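Local structure of putative cell adhesion protein (Bacteroides uniformis, 4K4K) at residues F86-Y90 / V133-F137; G162-S168 / A217-P223; V207-T213 / S240-A245. The protein probably forms part of the tip of fimbriae, the filamentous cell-surface appendages that mediate adhesion and biofilm formation. All coordinates share one frame; numbering follows the deposited sequence. Where two conformers were deposited one is given.

Contact 1. Residues F86-Y90 / V133-F137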
ATOM      1  N   PHE A  86       6.949 -13.585 -14.773  1.00 14.31           N
ATOM      2  CA  PHE A  86       5.750 -13.439 -13.963  1.00 13.95           C
ATOM      3  C   PHE A  86       5.756 -12.130 -13.259  1.00 17.25           C
ATOM      4  O   PHE A  86       6.794 -11.729 -12.726  1.00 16.38           O
ATOM      5  CB  PHE A  86       5.665 -14.598 -12.907  1.00 14.76           C
ATOM      6  CG  PHE A  86       5.386 -15.931 -13.563  1.00 16.29           C
ATOM      7  CD1 PHE A  86       6.422 -16.690 -14.108  1.00 17.82           C
ATOM      8  CD2 PHE A  86       4.079 -16.387 -13.713  1.00 18.02           C
ATOM      9  CE1 PHE A  86       6.160 -17.893 -14.772  1.00 19.43           C
ATOM     10  CE2 PHE A  86       3.810 -17.583 -14.381  1.00 19.86           C
ATOM     11  CZ  PHE A  86       4.847 -18.335 -14.902  1.00 18.50           C
ATOM     12  N   VAL A  87       4.592 -11.493 -13.202  1.00 13.38           N
ATOM     13  CA  VAL A  87       4.387 -10.261 -12.442  1.00 13.26           C
ATOM     14  C   VAL A  87       3.072 -10.409 -11.686  1.00 16.25           C
ATOM     15  O   VAL A  87       2.221 -11.207 -12.086  1.00 14.86           O
ATOM     16  CB  VAL A  87       4.411  -8.957 -13.300  1.00 17.65           C
ATOM     17  CG1 VAL A  87       5.769  -8.745 -13.954  1.00 18.74           C
ATOM     18  CG2 VAL A  87       3.285  -8.950 -14.347  1.00 16.35           C
ATOM     19  N   ALA A  88       2.890  -9.618 -10.620  1.00 13.88           N
ATOM     20  CA  ALA A  88       1.654  -9.651  -9.833  1.00 12.40           C
ATOM     21  C   ALA A  88       1.423  -8.328  -9.167  1.00 15.01           C
ATOM     22  O   ALA A  88       2.347  -7.523  -9.022  1.00 14.49           O
ATOM     23  CB  ALA A  88       1.705 -10.771  -8.776  1.00 14.27           C
ATOM     24  N   TYR A  89       0.187  -8.119  -8.710  1.00 12.51           N
ATOM     25  CA  TYR A  89      -0.149  -6.910  -7.973  1.00 12.43           C
ATOM     26  C   TYR A  89      -1.206  -7.245  -6.930  1.00 17.69           C
ATOM     27  O   TYR A  89      -1.897  -8.263  -7.017  1.00 16.68           O
ATOM     28  CB  TYR A  89      -0.637  -5.757  -8.914  1.00 12.38           C
ATOM     29  CG  TYR A  89      -2.035  -6.022  -9.435  1.00 11.38           C
ATOM     30  CD1 TYR A  89      -2.252  -6.927 -10.474  1.00 13.51           C
ATOM     31  CD2 TYR A  89      -3.157  -5.454  -8.816  1.00 11.97           C
ATOM     32  CE1 TYR A  89      -3.545  -7.237 -10.903  1.00 14.67           C
ATOM     33  CE2 TYR A  89      -4.453  -5.775  -9.226  1.00 13.18           C
ATOM     34  CZ  TYR A  89      -4.644  -6.693 -10.244  1.00 17.62           C
ATOM     35  OH  TYR A  89      -5.926  -6.999 -10.645  1.00 15.25           O
ATOM     36  N   TYR A  90      -1.329  -6.364  -5.950  1.00 13.31           N
ATOM     37  CA  TYR A  90      -2.314  -6.456  -4.875  1.00 13.51           C
ATOM     38  C   TYR A  90      -2.890  -5.049  -4.680  1.00 15.11           C
ATOM     39  O   TYR A  90      -2.115  -4.101  -4.728  1.00 15.85           O
ATOM     40  CB  TYR A  90      -1.610  -6.957  -3.573  1.00 15.24           C
ATOM     41  CG  TYR A  90      -2.472  -6.812  -2.338  1.00 17.97           C
ATOM     42  CD1 TYR A  90      -3.379  -7.809  -1.977  1.00 19.67           C
ATOM     43  CD2 TYR A  90      -2.479  -5.622  -1.600  1.00 20.39           C
ATOM     44  CE1 TYR A  90      -4.261  -7.636  -0.900  1.00 20.51           C
ATOM     45  CE2 TYR A  90      -3.315  -5.464  -0.484  1.00 21.41           C
ATOM     46  CZ  TYR A  90      -4.202  -6.476  -0.141  1.00 29.11           C
ATOM     47  OH  TYR A  90      -5.059  -6.324   0.920  1.00 30.04           O
ATOM     48  N   VAL A 133       7.352 -19.880  -8.002  1.00 20.27           N
ATOM     49  CA  VAL A 133       7.604 -18.443  -8.143  1.00 19.00           C
ATOM     50  C   VAL A 133       7.327 -17.801  -6.796  1.00 22.48           C
ATOM     51  O   VAL A 133       6.195 -17.881  -6.293  1.00 21.90           O
ATOM     52  CB  VAL A 133       6.770 -17.778  -9.283  1.00 21.72           C
ATOM     53  CG1 VAL A 133       6.961 -16.259  -9.305  1.00 21.85           C
ATOM     54  CG2 VAL A 133       7.094 -18.384 -10.653  1.00 21.90           C
ATOM     55  N   ALA A 134       8.347 -17.141  -6.226  1.00 20.53           N
ATOM     56  CA  ALA A 134       8.203 -16.432  -4.963  1.00 21.40           C
ATOM     57  C   ALA A 134       8.076 -14.951  -5.276  1.00 26.96           C
ATOM     58  O   ALA A 134       9.035 -14.343  -5.762  1.00 27.94           O
ATOM     59  CB  ALA A 134       9.401 -16.710  -4.067  1.00 24.47           C
ATOM     60  N   PHE A 135       6.862 -14.406  -5.133  1.00 20.79           N
ATOM     61  CA  PHE A 135       6.606 -13.000  -5.404  1.00 20.31           C
ATOM     62  C   PHE A 135       7.021 -12.142  -4.206  1.00 25.98           C
ATOM     63  O   PHE A 135       6.618 -12.420  -3.082  1.00 28.62           O
ATOM     64  CB  PHE A 135       5.123 -12.766  -5.743  1.00 20.70           C
ATOM     65  CG  PHE A 135       4.698 -13.372  -7.066  1.00 21.06           C
ATOM     66  CD1 PHE A 135       5.049 -12.769  -8.276  1.00 23.71           C
ATOM     67  CD2 PHE A 135       3.942 -14.535  -7.105  1.00 24.71           C
ATOM     68  CE1 PHE A 135       4.612 -13.302  -9.500  1.00 24.12           C
ATOM     69  CE2 PHE A 135       3.547 -15.098  -8.339  1.00 27.70           C
ATOM     70  CZ  PHE A 135       3.859 -14.451  -9.526  1.00 23.63           C
ATOM     71  N   VAL A 136       7.808 -11.109  -4.443  1.00 19.11           N
ATOM     72  CA  VAL A 136       8.219 -10.191  -3.380  1.00 19.10           C
ATOM     73  C   VAL A 136       7.496  -8.883  -3.656  1.00 21.95           C
ATOM     74  O   VAL A 136       7.799  -8.207  -4.633  1.00 21.27           O
ATOM     75  CB  VAL A 136       9.759 -10.033  -3.319  1.00 24.75           C
ATOM     76  CG1 VAL A 136      10.169  -8.985  -2.283  1.00 25.69           C
ATOM     77  CG2 VAL A 136      10.434 -11.376  -3.032  1.00 25.46           C
ATOM     78  N   PHE A 137       6.521  -8.553  -2.828  1.00 18.16           N
ATOM     79  CA  PHE A 137       5.704  -7.356  -3.023  1.00 18.26           C
ATOM     80  C   PHE A 137       6.293  -6.138  -2.347  1.00 23.33           C
ATOM     81  O   PHE A 137       6.823  -6.233  -1.232  1.00 24.59           O
ATOM     82  CB  PHE A 137       4.290  -7.587  -2.479  1.00 19.10           C
ATOM     83  CG  PHE A 137       3.421  -8.469  -3.357  1.00 17.96           C
ATOM     84  CD1 PHE A 137       2.656  -7.918  -4.373  1.00 19.50           C
ATOM     85  CD2 PHE A 137       3.384  -9.850  -3.171  1.00 20.26           C
ATOM     86  CE1 PHE A 137       1.843  -8.732  -5.179  1.00 20.18           C
ATOM     87  CE2 PHE A 137       2.600 -10.672  -3.997  1.00 21.63           C
ATOM     88  CZ  PHE A 137       1.831 -10.105  -4.997  1.00 19.28           C
TER
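F135 packs between residues of both segments. The CB of A88 lies over one face of its ring, 4.1 Å from the centroid and 20° off the normal, a CH-pi contact. On the opposite face sits CG1 of V133, the residue two positions back in the same segment, offset toward the rim. A third approach comes from F86, whose CB is 3.8 Å from F135 CE1. V133 also serves F86: its CG2 lies over a face of the F86 ring, 4.3 Å from the centroid. The F86 ring itself turns away from 133-137 toward F77. Replacing F135 by an alanine is likely to open a gap between A88 and V133 and leave the CB of F86 without its aromatic partner.

This end is tight and buried. The solvent side is at F137, the one touching residue that is partly exposed. Its CG is anti to its carbonyl carbon (chi1 -75°), and the ring reaches toward the strand. CZ of F137 comes within 3.8 Å of the A88 CB. The CA of Y89 meets the ring at its edge, in plane. The CB of Y90 comes near too, 4.2 Å from F137 CE1. W32 meets F137 edge-to-face.

The two segments run 36° apart, and even the closest CA atoms, those of A88 and F135, are 7.4 Å from each other. They are therefore not paired partners. Strand 84-90 pairs with 118-126, which in turn pairs with strand 132-150. The contact belongs to the hydrophobic interior of the curled beta structure, consistent with a transthyretin-clan fold. No hydrogen bond crosses it. Methyl groups, methylenes and phenyl rings carry the contact, so cohesion here rests on shape and apolar burial.

Contact 2. Residues G162-S168 / A217-P223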
ATOM      1  N   GLY A 162     -10.333  11.462  21.790  1.00 39.96           N
ATOM      2  CA  GLY A 162     -11.161  11.854  20.656  1.00 39.21           C
ATOM      3  C   GLY A 162     -10.489  12.739  19.626  1.00 41.39           C
ATOM      4  O   GLY A 162     -11.157  13.172  18.680  1.00 40.04           O
ATOM      5  N   THR A 163      -9.152  13.011  19.781  1.00 36.69           N
ATOM      6  CA  THR A 163      -8.427  13.849  18.821  1.00 34.86           C
ATOM      7  C   THR A 163      -8.542  13.271  17.408  1.00 36.40           C
ATOM      8  O   THR A 163      -8.312  12.076  17.206  1.00 35.88           O
ATOM      9  CB  THR A 163      -6.944  14.032  19.238  1.00 36.09           C
ATOM     10  OG1 THR A 163      -6.902  14.721  20.481  1.00 35.48           O
ATOM     11  CG2 THR A 163      -6.120  14.798  18.199  1.00 32.49           C
ATOM     12  N   THR A 164      -8.886  14.117  16.429  1.00 30.69           N
ATOM     13  CA  THR A 164      -8.950  13.691  15.022  1.00 30.48           C
ATOM     14  C   THR A 164      -7.732  14.260  14.300  1.00 31.84           C
ATOM     15  O   THR A 164      -7.171  15.269  14.727  1.00 30.91           O
ATOM     16  CB  THR A 164     -10.261  14.108  14.350  1.00 43.80           C
ATOM     17  OG1 THR A 164     -10.350  15.530  14.369  1.00 49.14           O
ATOM     18  CG2 THR A 164     -11.480  13.482  14.995  1.00 43.58           C
ATOM     19  N   VAL A 165      -7.315  13.597  13.221  1.00 28.94           N
ATOM     20  CA  VAL A 165      -6.132  13.989  12.462  1.00 27.45           C
ATOM     21  C   VAL A 165      -6.477  14.012  10.987  1.00 28.96           C
ATOM     22  O   VAL A 165      -7.056  13.045  10.482  1.00 27.87           O
ATOM     23  CB  VAL A 165      -4.920  13.023  12.732  1.00 31.81           C
ATOM     24  CG1 VAL A 165      -3.622  13.541  12.089  1.00 31.27           C
ATOM     25  CG2 VAL A 165      -4.717  12.780  14.223  1.00 32.60           C
ATOM     26  N   SER A 166      -6.059  15.063  10.287  1.00 25.50           N
ATOM     27  CA  SER A 166      -6.206  15.133   8.836  1.00 24.79           C
ATOM     28  C   SER A 166      -4.935  15.722   8.232  1.00 27.42           C
ATOM     29  O   SER A 166      -4.143  16.342   8.948  1.00 28.10           O
ATOM     30  CB  SER A 166      -7.445  15.943   8.453  1.00 29.71           C
ATOM     31  OG  SER A 166      -7.261  17.310   8.776  1.00 32.36           O
ATOM     32  N   ILE A 167      -4.715  15.497   6.936  1.00 22.16           N
ATOM     33  CA  ILE A 167      -3.564  16.050   6.211  1.00 21.08           C
ATOM     34  C   ILE A 167      -4.116  16.847   5.032  1.00 27.31           C
ATOM     35  O   ILE A 167      -5.040  16.391   4.353  1.00 26.00           O
ATOM     36  CB  ILE A 167      -2.518  14.972   5.800  1.00 22.49           C
ATOM     37  CG1 ILE A 167      -1.243  15.619   5.201  1.00 22.72           C
ATOM     38  CG2 ILE A 167      -3.110  13.854   4.901  1.00 21.87           C
ATOM     39  CD1 ILE A 167      -0.037  14.623   4.929  1.00 23.98           C
ATOM     40  N   SER A 168      -3.573  18.048   4.814  1.00 25.46           N
ATOM     41  CA  SER A 168      -4.049  18.966   3.787  1.00 25.67           C
ATOM     42  C   SER A 168      -3.325  18.828   2.450  1.00 30.60           C
ATOM     43  O   SER A 168      -2.244  18.246   2.359  1.00 30.11           O
ATOM     44  CB  SER A 168      -3.896  20.411   4.276  1.00 28.09           C
ATOM     45  OG  SER A 168      -2.519  20.758   4.322  1.00 34.19           O
ATOM     46  N   ALA A 217      -0.075  20.183   5.670  1.00 31.52           N
ATOM     47  CA  ALA A 217      -0.101  20.312   7.112  1.00 31.20           C
ATOM     48  C   ALA A 217      -0.956  19.234   7.743  1.00 32.46           C
ATOM     49  O   ALA A 217      -1.958  18.810   7.162  1.00 30.68           O
ATOM     50  CB  ALA A 217      -0.627  21.696   7.513  1.00 33.64           C
ATOM     51  N   LEU A 218      -0.557  18.785   8.929  1.00 28.45           N
ATOM     52  CA  LEU A 218      -1.366  17.901   9.757  1.00 27.47           C
ATOM     53  C   LEU A 218      -2.225  18.778  10.657  1.00 33.19           C
ATOM     54  O   LEU A 218      -1.695  19.716  11.267  1.00 34.00           O
ATOM     55  CB  LEU A 218      -0.518  16.950  10.628  1.00 27.11           C
ATOM     56  CG  LEU A 218       0.342  15.908   9.952  1.00 30.58           C
ATOM     57  CD1 LEU A 218       1.035  15.051  10.995  1.00 31.38           C
ATOM     58  CD2 LEU A 218      -0.484  15.003   9.013  1.00 29.72           C
ATOM     59  N   THR A 219      -3.532  18.493  10.751  1.00 28.50           N
ATOM     60  CA  THR A 219      -4.422  19.239  11.650  1.00 28.27           C
ATOM     61  C   THR A 219      -4.881  18.289  12.742  1.00 31.98           C
ATOM     62  O   THR A 219      -5.396  17.209  12.449  1.00 30.26           O
ATOM     63  CB  THR A 219      -5.601  19.912  10.907  1.00 33.65           C
ATOM     64  OG1 THR A 219      -5.058  20.849   9.975  1.00 32.77           O
ATOM     65  CG2 THR A 219      -6.572  20.658  11.859  1.00 33.90           C
ATOM     66  N   PHE A 220      -4.697  18.696  14.004  1.00 29.52           N
ATOM     67  CA  PHE A 220      -5.136  17.932  15.161  1.00 29.22           C
ATOM     68  C   PHE A 220      -6.259  18.692  15.829  1.00 33.93           C
ATOM     69  O   PHE A 220      -6.005  19.782  16.338  1.00 34.33           O
ATOM     70  CB  PHE A 220      -3.973  17.723  16.163  1.00 30.90           C
ATOM     71  CG  PHE A 220      -2.778  17.056  15.537  1.00 30.56           C
ATOM     72  CD1 PHE A 220      -1.771  17.811  14.939  1.00 32.61           C
ATOM     73  CD2 PHE A 220      -2.679  15.671  15.501  1.00 31.83           C
ATOM     74  CE1 PHE A 220      -0.686  17.189  14.316  1.00 32.59           C
ATOM     75  CE2 PHE A 220      -1.603  15.051  14.870  1.00 33.72           C
ATOM     76  CZ  PHE A 220      -0.621  15.817  14.276  1.00 32.76           C
ATOM     77  N   THR A 221      -7.489  18.147  15.815  1.00 31.52           N
ATOM     78  CA  THR A 221      -8.648  18.784  16.460  0.50 32.46           C
ATOM     79  C   THR A 221      -8.846  18.082  17.796  1.00 37.39           C
ATOM     80  O   THR A 221      -9.139  16.883  17.803  1.00 36.54           O
ATOM     81  CB  THR A 221      -9.878  18.710  15.538  0.50 36.84           C
ATOM     82  OG1 THR A 221      -9.500  19.092  14.213  0.50 33.86           O
ATOM     83  CG2 THR A 221     -11.042  19.573  16.033  0.50 36.46           C
ATOM     84  N   VAL A 222      -8.650  18.800  18.902  1.00 37.96           N
ATOM     85  CA  VAL A 222      -8.744  18.255  20.241  1.00 39.65           C
ATOM     86  C   VAL A 222     -10.085  18.650  20.880  1.00 49.83           C
ATOM     87  O   VAL A 222     -10.266  19.812  21.239  1.00 50.97           O
ATOM     88  CB  VAL A 222      -7.533  18.713  21.095  1.00 43.07           C
ATOM     89  CG1 VAL A 222      -7.540  18.037  22.456  1.00 43.32           C
ATOM     90  CG2 VAL A 222      -6.206  18.445  20.366  1.00 42.05           C
ATOM     91  N   PRO A 223     -11.018  17.687  21.056  1.00 51.62           N
ATOM     92  CA  PRO A 223     -12.326  18.027  21.660  1.00 54.33           C
ATOM     93  C   PRO A 223     -12.216  18.553  23.089  1.00 63.78           C
ATOM     94  O   PRO A 223     -12.947  19.480  23.448  1.00 65.02           O
ATOM     95  CB  PRO A 223     -13.098  16.708  21.619  1.00 56.21           C
ATOM     96  CG  PRO A 223     -12.393  15.863  20.649  1.00 59.03           C
ATOM     97  CD  PRO A 223     -10.952  16.262  20.688  1.00 53.63           C
TER
HETATM   98  O   HOH W   1     -12.193  15.389  17.394  1.00 38.71           O
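S168 and A217 grip each other twice. The backbone N of A217 donates to S168 OG at 2.8 Å, and S168 N donates to A217 O at 2.9 Å. The S168 hydroxyl sits between its own N and carbonyl carbon (chi1 70°), which brings OG to the A217 amide. S166 and T219 follow as a hydrogen-bonded pair, with T219 N to S166 O at 2.9 Å and 164°. T164 and T221 form the next such pair, both bonds 3.1 Å. This is an antiparallel ladder, its strand directions 157° apart. Strand 164-177 also pairs with 192-199, and strand 217-222 with 228-233, so each has a neighbour on both sides, consistent with the beta-sandwich character of the transthyretin clan. V165 with F220 and I167 with L218 are the non-hydrogen-bonded pairs. V165, I167 and L218 pack on strand 132-150. The V165 and F220 side chains lie side by side, CG1 of V165 3.8 Å from CE2 of F220. I167 CB meets L218 CD2 at the same distance. S166 and T219 are on the other face, where their hydroxyls bond to E193 and H231. At the exposed end, the ring CG of P223 rests 3.6 Å from G162 O. A water donates to G162 O and, weakly, to T221 O.

Contact 3. Residues V207-T213 / S240-A245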
ATOM      1  N   VAL A 207      -1.110   7.614   1.637  1.00 17.31           N
ATOM      2  CA  VAL A 207      -1.170   8.798   0.775  1.00 16.60           C
ATOM      3  C   VAL A 207      -0.315   8.571  -0.470  1.00 20.96           C
ATOM      4  O   VAL A 207       0.480   7.627  -0.525  1.00 18.74           O
ATOM      5  CB  VAL A 207      -0.742  10.086   1.541  1.00 20.83           C
ATOM      6  CG1 VAL A 207      -1.684  10.363   2.730  1.00 20.78           C
ATOM      7  CG2 VAL A 207       0.729  10.017   1.976  1.00 20.77           C
ATOM      8  N   LEU A 208      -0.439   9.479  -1.437  1.00 18.45           N
ATOM      9  CA  LEU A 208       0.336   9.359  -2.655  1.00 20.01           C
ATOM     10  C   LEU A 208       1.758   9.867  -2.469  1.00 22.87           C
ATOM     11  O   LEU A 208       1.977  10.851  -1.744  1.00 22.69           O
ATOM     12  CB  LEU A 208      -0.336  10.169  -3.781  1.00 20.30           C
ATOM     13  CG  LEU A 208      -1.750   9.771  -4.191  1.00 21.88           C
ATOM     14  CD1 LEU A 208      -2.169  10.549  -5.424  1.00 22.98           C
ATOM     15  CD2 LEU A 208      -1.855   8.255  -4.466  1.00 21.06           C
ATOM     16  N   PRO A 209       2.720   9.294  -3.225  1.00 22.13           N
ATOM     17  CA  PRO A 209       4.080   9.869  -3.216  1.00 21.43           C
ATOM     18  C   PRO A 209       4.040  11.319  -3.693  1.00 26.40           C
ATOM     19  O   PRO A 209       3.174  11.680  -4.493  1.00 25.65           O
ATOM     20  CB  PRO A 209       4.858   8.979  -4.205  1.00 22.86           C
ATOM     21  CG  PRO A 209       4.033   7.704  -4.320  1.00 25.88           C
ATOM     22  CD  PRO A 209       2.618   8.146  -4.158  1.00 21.26           C
ATOM     23  N   ALA A 210       4.929  12.154  -3.173  1.00 26.07           N
ATOM     24  CA  ALA A 210       5.009  13.574  -3.511  1.00 28.10           C
ATOM     25  C   ALA A 210       6.450  14.027  -3.469  1.00 34.69           C
ATOM     26  O   ALA A 210       7.144  13.823  -2.460  1.00 33.89           O
ATOM     27  CB  ALA A 210       4.171  14.414  -2.541  1.00 28.69           C
ATOM     28  N   ALA A 211       6.897  14.661  -4.567  1.00 34.58           N
ATOM     29  CA  ALA A 211       8.260  15.180  -4.704  1.00 36.04           C
ATOM     30  C   ALA A 211       8.522  16.253  -3.632  1.00 40.49           C
ATOM     31  O   ALA A 211       9.640  16.369  -3.140  1.00 41.05           O
ATOM     32  CB  ALA A 211       8.465  15.753  -6.104  1.00 37.44           C
ATOM     33  N   SER A 212       7.464  16.965  -3.207  1.00 37.35           N
ATOM     34  CA  SER A 212       7.560  17.966  -2.150  1.00 37.58           C
ATOM     35  C   SER A 212       6.351  17.926  -1.225  1.00 40.37           C
ATOM     36  O   SER A 212       5.210  17.917  -1.707  1.00 40.40           O
ATOM     37  CB  SER A 212       7.691  19.366  -2.742  1.00 41.00           C
ATOM     38  OG  SER A 212       7.750  20.335  -1.706  1.00 46.22           O
ATOM     39  N   THR A 213       6.599  17.962   0.096  1.00 36.68           N
ATOM     40  CA  THR A 213       5.540  18.023   1.115  1.00 36.07           C
ATOM     41  C   THR A 213       5.195  19.494   1.470  1.00 41.45           C
ATOM     42  O   THR A 213       4.467  19.736   2.437  1.00 39.76           O
ATOM     43  CB  THR A 213       5.922  17.229   2.373  1.00 36.63           C
ATOM     44  OG1 THR A 213       7.144  17.739   2.921  1.00 35.78           O
ATOM     45  CG2 THR A 213       6.019  15.731   2.124  1.00 32.74           C
ATOM     46  N   SER A 240      10.790  14.209   6.324  1.00 39.85           N
ATOM     47  CA  SER A 240       9.740  14.240   5.299  1.00 37.30           C
ATOM     48  C   SER A 240       9.656  15.542   4.477  1.00 39.19           C
ATOM     49  O   SER A 240       8.609  16.178   4.433  1.00 37.50           O
ATOM     50  CB  SER A 240       8.377  13.920   5.917  1.00 37.29           C
ATOM     51  OG  SER A 240       7.915  14.915   6.816  1.00 34.20           O
ATOM     52  N   LYS A 241      10.728  15.883   3.742  1.00 37.09           N
ATOM     53  CA  LYS A 241      10.700  17.023   2.804  1.00 37.43           C
ATOM     54  C   LYS A 241       9.935  16.596   1.517  1.00 38.75           C
ATOM     55  O   LYS A 241       9.471  17.418   0.721  1.00 39.58           O
ATOM     56  CB  LYS A 241      12.135  17.490   2.460  1.00 41.78           C
ATOM     57  CG  LYS A 241      12.962  17.962   3.663  1.00 49.98           C
ATOM     58  CD  LYS A 241      12.491  19.306   4.199  1.00 59.59           C
ATOM     59  CE  LYS A 241      13.149  19.665   5.511  1.00 60.75           C
ATOM     60  NZ  LYS A 241      12.635  20.957   6.033  1.00 58.60           N
ATOM     61  N   ALA A 242       9.797  15.292   1.361  1.00 32.33           N
ATOM     62  CA  ALA A 242       9.117  14.594   0.270  1.00 30.71           C
ATOM     63  C   ALA A 242       8.498  13.338   0.818  1.00 31.92           C
ATOM     64  O   ALA A 242       8.925  12.855   1.870  1.00 32.11           O
ATOM     65  CB  ALA A 242      10.126  14.236  -0.829  1.00 32.01           C
ATOM     66  N   PHE A 243       7.508  12.786   0.112  1.00 26.76           N
ATOM     67  CA  PHE A 243       6.923  11.488   0.471  1.00 23.77           C
ATOM     68  C   PHE A 243       7.393  10.488  -0.582  1.00 26.73           C
ATOM     69  O   PHE A 243       6.977  10.584  -1.742  1.00 25.45           O
ATOM     70  CB  PHE A 243       5.384  11.547   0.535  1.00 23.30           C
ATOM     71  CG  PHE A 243       4.766  12.184   1.764  1.00 23.51           C
ATOM     72  CD1 PHE A 243       5.409  12.126   2.999  1.00 26.58           C
ATOM     73  CD2 PHE A 243       3.493  12.740   1.709  1.00 25.73           C
ATOM     74  CE1 PHE A 243       4.813  12.676   4.144  1.00 26.48           C
ATOM     75  CE2 PHE A 243       2.885  13.270   2.858  1.00 27.97           C
ATOM     76  CZ  PHE A 243       3.544  13.224   4.068  1.00 26.72           C
ATOM     77  N   VAL A 244       8.280   9.550  -0.195  1.00 24.33           N
ATOM     78  CA  VAL A 244       8.858   8.562  -1.115  1.00 24.26           C
ATOM     79  C   VAL A 244       8.036   7.274  -1.137  1.00 24.65           C
ATOM     80  O   VAL A 244       7.779   6.687  -0.090  1.00 23.93           O
ATOM     81  CB  VAL A 244      10.348   8.292  -0.737  1.00 28.36           C
ATOM     82  CG1 VAL A 244      10.958   7.172  -1.589  1.00 28.38           C
ATOM     83  CG2 VAL A 244      11.173   9.579  -0.839  1.00 28.39           C
ATOM     84  N   ALA A 245       7.664   6.798  -2.349  1.00 22.94           N
ATOM     85  CA  ALA A 245       6.904   5.557  -2.522  1.00 21.66           C
ATOM     86  C   ALA A 245       7.563   4.399  -1.771  1.00 25.88           C
ATOM     87  O   ALA A 245       8.797   4.300  -1.764  1.00 26.77           O
ATOM     88  CB  ALA A 245       6.804   5.207  -4.009  1.00 20.89           C
TER
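S240 meets T213 first: T213 OG1 donates to S240 O at 2.6 Å. The hydroxyl occupies the position between its own backbone N and carbonyl carbon (chi1 58°), and this same rotation sends CG2 toward F243. S240's own hydroxyl turns to Y251.

K241 contributes its carbonyl. T213 N donates to K241 O at 3.0 Å, well above the carbonyl plane, 46° out of it. T213 is thus bound by both its amide and its hydroxyl to two successive carbonyls. The amino group of K241 bonds to the N235 carbonyl.

A242 sets its CB against the carbonyl oxygens of A210 and A211, 3.2 Å from A211 O.

F243 has the largest share of the contact. With A210 it forms a single antiparallel hydrogen-bonded bridge. F243 N donates to A210 O at 2.8 Å, in the carbonyl plane. A210 N returns a bond to F243 O, on a lone pair. T213 CG2 lies over one face of the F243 ring, 3.6 Å from the centroid and only 7° off the normal. This CH-pi contact is centred on the ring. V207 CG2 approaches obliquely, 3.9 Å from F243 CD2.

A245 ends the walk: its CB touches the ring of P209, 3.7 Å from CG.

Apart from V207, which ends strand 202-207, the segments are loop; the second leads into strand 247-256. Between them they place F243 in the core, against L144 of strand 132-150, I167 of strand 164-177 and Y251 of strand 247-256. Y249, also of strand 247-256, meets the F243 ring with the planes at about 55°.

Contact 1 closes along the chain before the other two open. It lies about 37 Å from contact 2, centre to centre, on the opposite side of the chain's centre. Contact 3 is nearer to each than they are to each other, its centre about 25 Å from that of contact 1 and 19 Å from that of contact 2. Contacts 2 and 3 cross in sequence, their segments alternating. They also touch, with I167 CD1 3.8 Å from F243 CE2, so loop and sheet share one apolar core. Strand 132-150 supplies part of contact 1 and packs against both others. The result is an all-beta subunit in which one long, interrupted strand reaches all three contacts.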